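Local coordinates for UTP-glucose-1-phosphate uridylyltransferase 2 (Trypanosoma brucei, PDB 3GUE), which probably catalyses the reaction of glucose 1-phosphate with UTP to give UDP-glucose and diphosphate, and is seen here with UDP-glucose bound, at residues V55-K67 / S362-P374. Residues are numbered along the deposited sequence; the frame is centred on the assembly and turned at random.
Sequences VESLPFLQGIETK and SEAVVVPRERFAP. With UPG (uridine-5'-diphosphate-glucose), chain C.
Two backbone hydrogen bonds fix F60 beside V366. V366 N donates to P59 O at 2.8 Å, in the carbonyl plane and nearly straight (N-H...O 165°), while L61 N donates to V366 O at 3.1 Å. Both bonds use the polar groups of V366, the pattern of a single beta bridge, with the CA atoms of F60 and V366 4.7 Å apart. V365 CA adds a CA-H...O contact to P59 O.

A CH-pi contact accompanies the bridge: V366 CB stands 3.9 Å from the F60 ring centroid and 2° off its normal, so the valine covers one face, CG2 also reaching L58 CB. Strand 362-366 is an outermost strand of the mixed sheet in this GT-A-type nucleotidyltransferase, parallel to 242-248, and residues 59-61 bond to its other edge just where helix 61-64 starts, with F60 at the N-cap.

Apolar contacts continue from this helix. I64 and V365 reach tip to tip, CD1 to CG1 at a tight 3.4 Å. L61 swings its CG beside its own carbonyl carbon (chi1 -160°), which carries CD1 to V367 CG1 and CD2 to P368 CD. The same CD2 lies over one guanidinium face of R371, toward its rim, 3.3 Å from NH2; salt bridges from D228 and E245 hold that group. Further on, F372 turns its ring edge to the glucose hydroxyl O6' of UDP-glucose, CE1 at 3.4 Å.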
loop_
_atom_site.group_PDB
_atom_site.type_symbol
_atom_site.label_atom_id
_atom_site.label_comp_id
_atom_site.label_asym_id
_atom_site.label_seq_id
_atom_site.Cartn_x
_atom_site.Cartn_y
_atom_site.Cartn_z
ATOM N N VAL A 55 14.978 14.172 6.055
ATOM C CA VAL A 55 15.705 13.192 6.860
ATOM C C VAL A 55 16.995 12.780 6.131
ATOM O O VAL A 55 16.955 12.065 5.118
ATOM C CB VAL A 55 14.845 11.934 7.152
ATOM C CG1 VAL A 55 15.649 10.911 7.962
ATOM C CG2 VAL A 55 13.578 12.295 7.867
ATOM N N GLU A 56 18.124 13.196 6.692
ATOM C CA GLU A 56 19.436 13.077 6.057
ATOM C C GLU A 56 20.140 11.759 6.348
ATOM O O GLU A 56 21.012 11.311 5.582
ATOM C CB GLU A 56 20.317 14.261 6.485
ATOM C CG GLU A 56 20.865 14.214 7.924
ATOM C CD GLU A 56 19.989 14.904 8.988
ATOM O OE1 GLU A 56 18.722 14.843 8.930
ATOM O OE2 GLU A 56 20.601 15.496 9.914
ATOM N N SER A 57 19.769 11.133 7.459
ATOM C CA SER A 57 20.399 9.893 7.848
ATOM C C SER A 57 19.426 9.040 8.644
ATOM O O SER A 57 18.484 9.588 9.247
ATOM C CB SER A 57 21.702 10.157 8.616
ATOM O OG SER A 57 21.457 10.668 9.905
ATOM N N LEU A 58 19.630 7.714 8.569
ATOM C CA LEU A 58 18.896 6.712 9.368
ATOM C C LEU A 58 19.721 5.436 9.644
ATOM O O LEU A 58 20.603 5.093 8.866
ATOM C CB LEU A 58 17.587 6.302 8.677
ATOM C CG LEU A 58 16.358 7.202 8.605
ATOM C CD1 LEU A 58 15.307 6.549 7.685
ATOM C CD2 LEU A 58 15.772 7.475 9.993
ATOM N N PRO A 59 19.401 4.707 10.729
ATOM C CA PRO A 59 20.084 3.449 11.011
ATOM C C PRO A 59 19.742 2.416 9.959
ATOM O O PRO A 59 18.620 2.385 9.474
ATOM C CB PRO A 59 19.472 2.990 12.344
ATOM C CG PRO A 59 18.839 4.198 12.922
ATOM C CD PRO A 59 18.374 4.999 11.743
ATOM N N PHE A 60 20.728 1.597 9.622
ATOM C CA PHE A 60 20.588 0.535 8.656
ATOM C C PHE A 60 20.423 -0.758 9.411
ATOM O O PHE A 60 20.965 -0.913 10.503
ATOM C CB PHE A 60 21.845 0.497 7.748
ATOM C CG PHE A 60 21.766 1.438 6.573
ATOM C CD1 PHE A 60 21.707 0.943 5.266
ATOM C CD2 PHE A 60 21.712 2.816 6.771
ATOM C CE1 PHE A 60 21.608 1.816 4.180
ATOM C CE2 PHE A 60 21.607 3.695 5.701
ATOM C CZ PHE A 60 21.559 3.193 4.396
ATOM N N LEU A 61 19.690 -1.692 8.813
ATOM C CA LEU A 61 19.408 -3.006 9.403
ATOM C C LEU A 61 20.646 -3.845 9.764
ATOM O O LEU A 61 20.677 -4.493 10.832
ATOM C CB LEU A 61 18.515 -3.778 8.446
ATOM C CG LEU A 61 17.685 -4.952 8.907
ATOM C CD1 LEU A 61 16.502 -4.495 9.702
ATOM C CD2 LEU A 61 17.242 -5.642 7.631
ATOM N N GLN A 62 21.660 -3.826 8.895
ATOM C CA GLN A 62 22.916 -4.560 9.131
ATOM C C GLN A 62 23.597 -4.118 10.418
ATOM O O GLN A 62 24.040 -4.959 11.213
ATOM C CB GLN A 62 23.891 -4.423 7.949
ATOM C CG GLN A 62 24.844 -5.617 7.814
ATOM C CD GLN A 62 25.770 -5.521 6.614
ATOM N N GLY A 63 23.685 -2.804 10.612
ATOM C CA GLY A 63 24.130 -2.244 11.872
ATOM C C GLY A 63 23.361 -2.844 13.032
ATOM O O GLY A 63 23.925 -3.604 13.815
ATOM N N ILE A 64 22.054 -2.577 13.092
ATOM C CA ILE A 64 21.265 -2.733 14.324
ATOM C C ILE A 64 20.915 -4.160 14.753
ATOM O O ILE A 64 20.525 -4.384 15.910
ATOM C CB ILE A 64 19.968 -1.876 14.286
ATOM C CG1 ILE A 64 19.135 -2.166 13.033
ATOM C CG2 ILE A 64 20.304 -0.381 14.389
ATOM C CD1 ILE A 64 17.619 -2.003 13.233
ATOM N N GLU A 65 21.027 -5.114 13.818
ATOM C CA GLU A 65 20.697 -6.525 14.090
ATOM C C GLU A 65 21.891 -7.349 14.601
ATOM O O GLU A 65 23.038 -7.031 14.325
ATOM C CB GLU A 65 20.092 -7.181 12.843
ATOM C CG GLU A 65 18.652 -6.748 12.570
ATOM C CD GLU A 65 17.987 -7.528 11.439
ATOM O OE1 GLU A 65 18.690 -8.247 10.692
ATOM O OE2 GLU A 65 16.755 -7.410 11.296
ATOM N N THR A 66 21.603 -8.410 15.350
ATOM C CA THR A 66 22.648 -9.303 15.865
ATOM C C THR A 66 22.377 -10.755 15.446
ATOM O O THR A 66 21.290 -11.068 14.954
ATOM C CB THR A 66 22.770 -9.220 17.414
ATOM O OG1 THR A 66 21.568 -9.717 18.020
ATOM C CG2 THR A 66 23.029 -7.780 17.874
ATOM N N LYS A 67 23.362 -11.633 15.633
ATOM C CA LYS A 67 23.144 -13.073 15.481
ATOM C C LYS A 67 22.246 -13.597 16.621
ATOM O O LYS A 67 22.176 -12.989 17.697
ATOM C CB LYS A 67 24.468 -13.838 15.471
ATOM C CG LYS A 67 25.345 -13.599 14.220
ATOM C CD LYS A 67 26.600 -14.455 14.219
ATOM C CE LYS A 67 27.722 -13.843 15.060
ATOM N NZ LYS A 67 29.005 -14.620 14.959
ATOM N N SER A 362 9.240 5.366 18.807
ATOM C CA SER A 362 9.097 4.932 17.442
ATOM C C SER A 362 10.409 5.129 16.687
ATOM O O SER A 362 11.221 5.977 17.050
ATOM C CB SER A 362 7.907 5.629 16.763
ATOM O OG SER A 362 8.240 6.935 16.363
ATOM N N GLU A 363 10.632 4.330 15.654
ATOM C CA GLU A 363 11.853 4.418 14.873
ATOM C C GLU A 363 11.582 4.021 13.429
ATOM O O GLU A 363 10.633 3.272 13.140
ATOM C CB GLU A 363 12.927 3.500 15.466
ATOM C CG GLU A 363 13.634 4.043 16.741
ATOM C CD GLU A 363 14.945 3.333 17.070
ATOM O OE1 GLU A 363 15.423 2.548 16.240
ATOM O OE2 GLU A 363 15.505 3.570 18.161
ATOM N N ALA A 364 12.417 4.532 12.527
ATOM C CA ALA A 364 12.462 4.055 11.163
ATOM C C ALA A 364 13.872 3.497 10.899
ATOM O O ALA A 364 14.874 4.079 11.342
ATOM C CB ALA A 364 12.146 5.181 10.216
ATOM N N VAL A 365 13.950 2.379 10.179
ATOM C CA VAL A 365 15.239 1.737 9.836
ATOM C C VAL A 365 15.330 1.464 8.343
ATOM O O VAL A 365 14.346 1.010 7.736
ATOM C CB VAL A 365 15.378 0.380 10.587
ATOM C CG1 VAL A 365 16.790 -0.276 10.367
ATOM C CG2 VAL A 365 15.058 0.542 12.048
ATOM N N VAL A 366 16.498 1.691 7.737
ATOM C CA VAL A 366 16.648 1.379 6.305
ATOM C C VAL A 366 16.868 -0.114 6.046
ATOM O O VAL A 366 17.789 -0.714 6.600
ATOM C CB VAL A 366 17.757 2.215 5.587
ATOM C CG1 VAL A 366 17.626 2.033 4.076
ATOM C CG2 VAL A 366 17.650 3.681 5.945
ATOM N N VAL A 367 16.009 -0.713 5.219
ATOM C CA VAL A 367 16.078 -2.148 4.953
ATOM C C VAL A 367 16.476 -2.345 3.486
ATOM O O VAL A 367 16.332 -1.413 2.665
ATOM C CB VAL A 367 14.760 -2.928 5.359
ATOM C CG1 VAL A 367 14.418 -2.701 6.842
ATOM C CG2 VAL A 367 13.541 -2.596 4.425
ATOM N N PRO A 368 17.056 -3.518 3.160
ATOM C CA PRO A 368 17.383 -3.772 1.766
ATOM C C PRO A 368 16.130 -3.760 0.849
ATOM O O PRO A 368 15.033 -4.127 1.269
ATOM C CB PRO A 368 18.013 -5.167 1.795
ATOM C CG PRO A 368 18.424 -5.381 3.225
ATOM C CD PRO A 368 17.428 -4.644 4.038
ATOM N N ARG A 369 16.314 -3.317 -0.390
ATOM C CA ARG A 369 15.235 -3.321 -1.365
ATOM C C ARG A 369 14.559 -4.679 -1.517
ATOM O O ARG A 369 13.442 -4.727 -1.977
ATOM C CB ARG A 369 15.732 -2.835 -2.740
ATOM C CG ARG A 369 14.609 -2.540 -3.724
ATOM C CD ARG A 369 14.368 -1.049 -3.852
ATOM N NE ARG A 369 13.122 -0.733 -4.551
ATOM C CZ ARG A 369 12.377 0.348 -4.291
ATOM N NH1 ARG A 369 12.735 1.178 -3.321
ATOM N NH2 ARG A 369 11.251 0.568 -4.948
ATOM N N GLU A 370 15.189 -5.793 -1.130
ATOM C CA GLU A 370 14.525 -7.072 -1.406
ATOM C C GLU A 370 13.282 -7.307 -0.517
ATOM O O GLU A 370 12.523 -8.251 -0.730
ATOM C CB GLU A 370 15.515 -8.258 -1.462
ATOM C CG GLU A 370 16.750 -8.013 -2.383
ATOM C CD GLU A 370 16.437 -7.987 -3.885
ATOM O OE1 GLU A 370 16.080 -9.059 -4.417
ATOM O OE2 GLU A 370 16.585 -6.910 -4.537
ATOM N N ARG A 371 13.039 -6.400 0.427
ATOM C CA ARG A 371 11.812 -6.450 1.239
ATOM C C ARG A 371 10.641 -5.611 0.727
ATOM O O ARG A 371 9.627 -5.471 1.423
ATOM C CB ARG A 371 12.111 -6.048 2.687
ATOM C CG ARG A 371 13.116 -6.950 3.351
ATOM C CD ARG A 371 13.160 -6.735 4.821
ATOM N NE ARG A 371 14.202 -7.576 5.393
ATOM C CZ ARG A 371 14.540 -7.597 6.683
ATOM N NH1 ARG A 371 13.927 -6.812 7.559
ATOM N NH2 ARG A 371 15.520 -8.395 7.081
ATOM N N PHE A 372 10.786 -5.041 -0.465
ATOM C CA PHE A 372 9.844 -4.056 -0.985
ATOM C C PHE A 372 9.769 -4.192 -2.530
ATOM O O PHE A 372 10.682 -3.786 -3.220
ATOM C CB PHE A 372 10.299 -2.639 -0.544
ATOM C CG PHE A 372 9.385 -1.509 -0.986
ATOM C CD1 PHE A 372 8.041 -1.480 -0.609
ATOM C CD2 PHE A 372 9.890 -0.440 -1.725
ATOM C CE1 PHE A 372 7.212 -0.437 -1.003
ATOM C CE2 PHE A 372 9.067 0.621 -2.116
ATOM C CZ PHE A 372 7.727 0.628 -1.752
ATOM N N ALA A 373 8.691 -4.835 -3.010
ATOM C CA ALA A 373 8.318 -4.977 -4.416
ATOM C C ALA A 373 6.890 -4.428 -4.575
ATOM O O ALA A 373 5.934 -5.206 -4.701
ATOM C CB ALA A 373 8.369 -6.457 -4.863
ATOM N N PRO A 374 6.741 -3.090 -4.559
ATOM C CA PRO A 374 5.398 -2.505 -4.533
ATOM C C PRO A 374 4.716 -2.585 -5.899
ATOM O O PRO A 374 5.390 -2.512 -6.950
ATOM C CB PRO A 374 5.678 -1.023 -4.227
ATOM C CG PRO A 374 7.005 -0.770 -4.913
ATOM C CD PRO A 374 7.790 -2.044 -4.585
HETATM N N1 UPG C . -5.701 -0.530 1.882
HETATM C C2 UPG C . -6.586 -0.971 2.887
HETATM N N3 UPG C . -7.577 -0.093 3.289
HETATM C C4 UPG C . -7.728 1.167 2.760
HETATM C C5 UPG C . -6.841 1.621 1.775
HETATM C C6 UPG C . -5.822 0.785 1.331
HETATM O O2 UPG C . -6.555 -2.094 3.412
HETATM O O4 UPG C . -8.662 1.860 3.186
HETATM C C1C UPG C . -4.606 -1.438 1.413
HETATM C C2C UPG C . -4.364 -1.650 -0.084
HETATM O O2C UPG C . -5.270 -2.628 -0.615
HETATM C C3C UPG C . -2.938 -2.194 -0.045
HETATM C C4C UPG C . -2.301 -1.359 1.054
HETATM O O4C UPG C . -3.380 -0.852 1.884
HETATM O O3C UPG C . -2.971 -3.552 0.392
HETATM C C5C UPG C . -1.535 -0.126 0.472
HETATM O O5C UPG C . -2.369 0.835 -0.117
HETATM P PA UPG C . -1.945 1.577 -1.486
HETATM O O1A UPG C . -1.498 0.481 -2.392
HETATM O O2A UPG C . -2.977 2.515 -1.942
HETATM O O3A UPG C . -0.599 2.399 -1.015
HETATM P PB UPG C . -0.524 3.908 -0.412
HETATM O O1B UPG C . -1.461 3.996 0.720
HETATM O O2B UPG C . -0.582 4.929 -1.506
HETATM O O3B UPG C . 1.013 3.903 0.052
HETATM C "C1'" UPG C . 1.425 2.992 1.136
HETATM C "C2'" UPG C . 1.990 3.819 2.283
HETATM C "C3'" UPG C . 3.145 4.644 1.729
HETATM C "C4'" UPG C . 4.222 3.690 1.185
HETATM C "C5'" UPG C . 3.618 2.761 0.101
HETATM C "C6'" UPG C . 4.561 1.629 -0.210
HETATM O "O2'" UPG C . 0.993 4.701 2.832
HETATM O "O3'" UPG C . 3.631 5.503 2.746
HETATM O "O4'" UPG C . 5.310 4.422 0.642
HETATM O "O5'" UPG C . 2.396 2.109 0.542
HETATM O "O6'" UPG C . 4.174 1.022 -1.445
#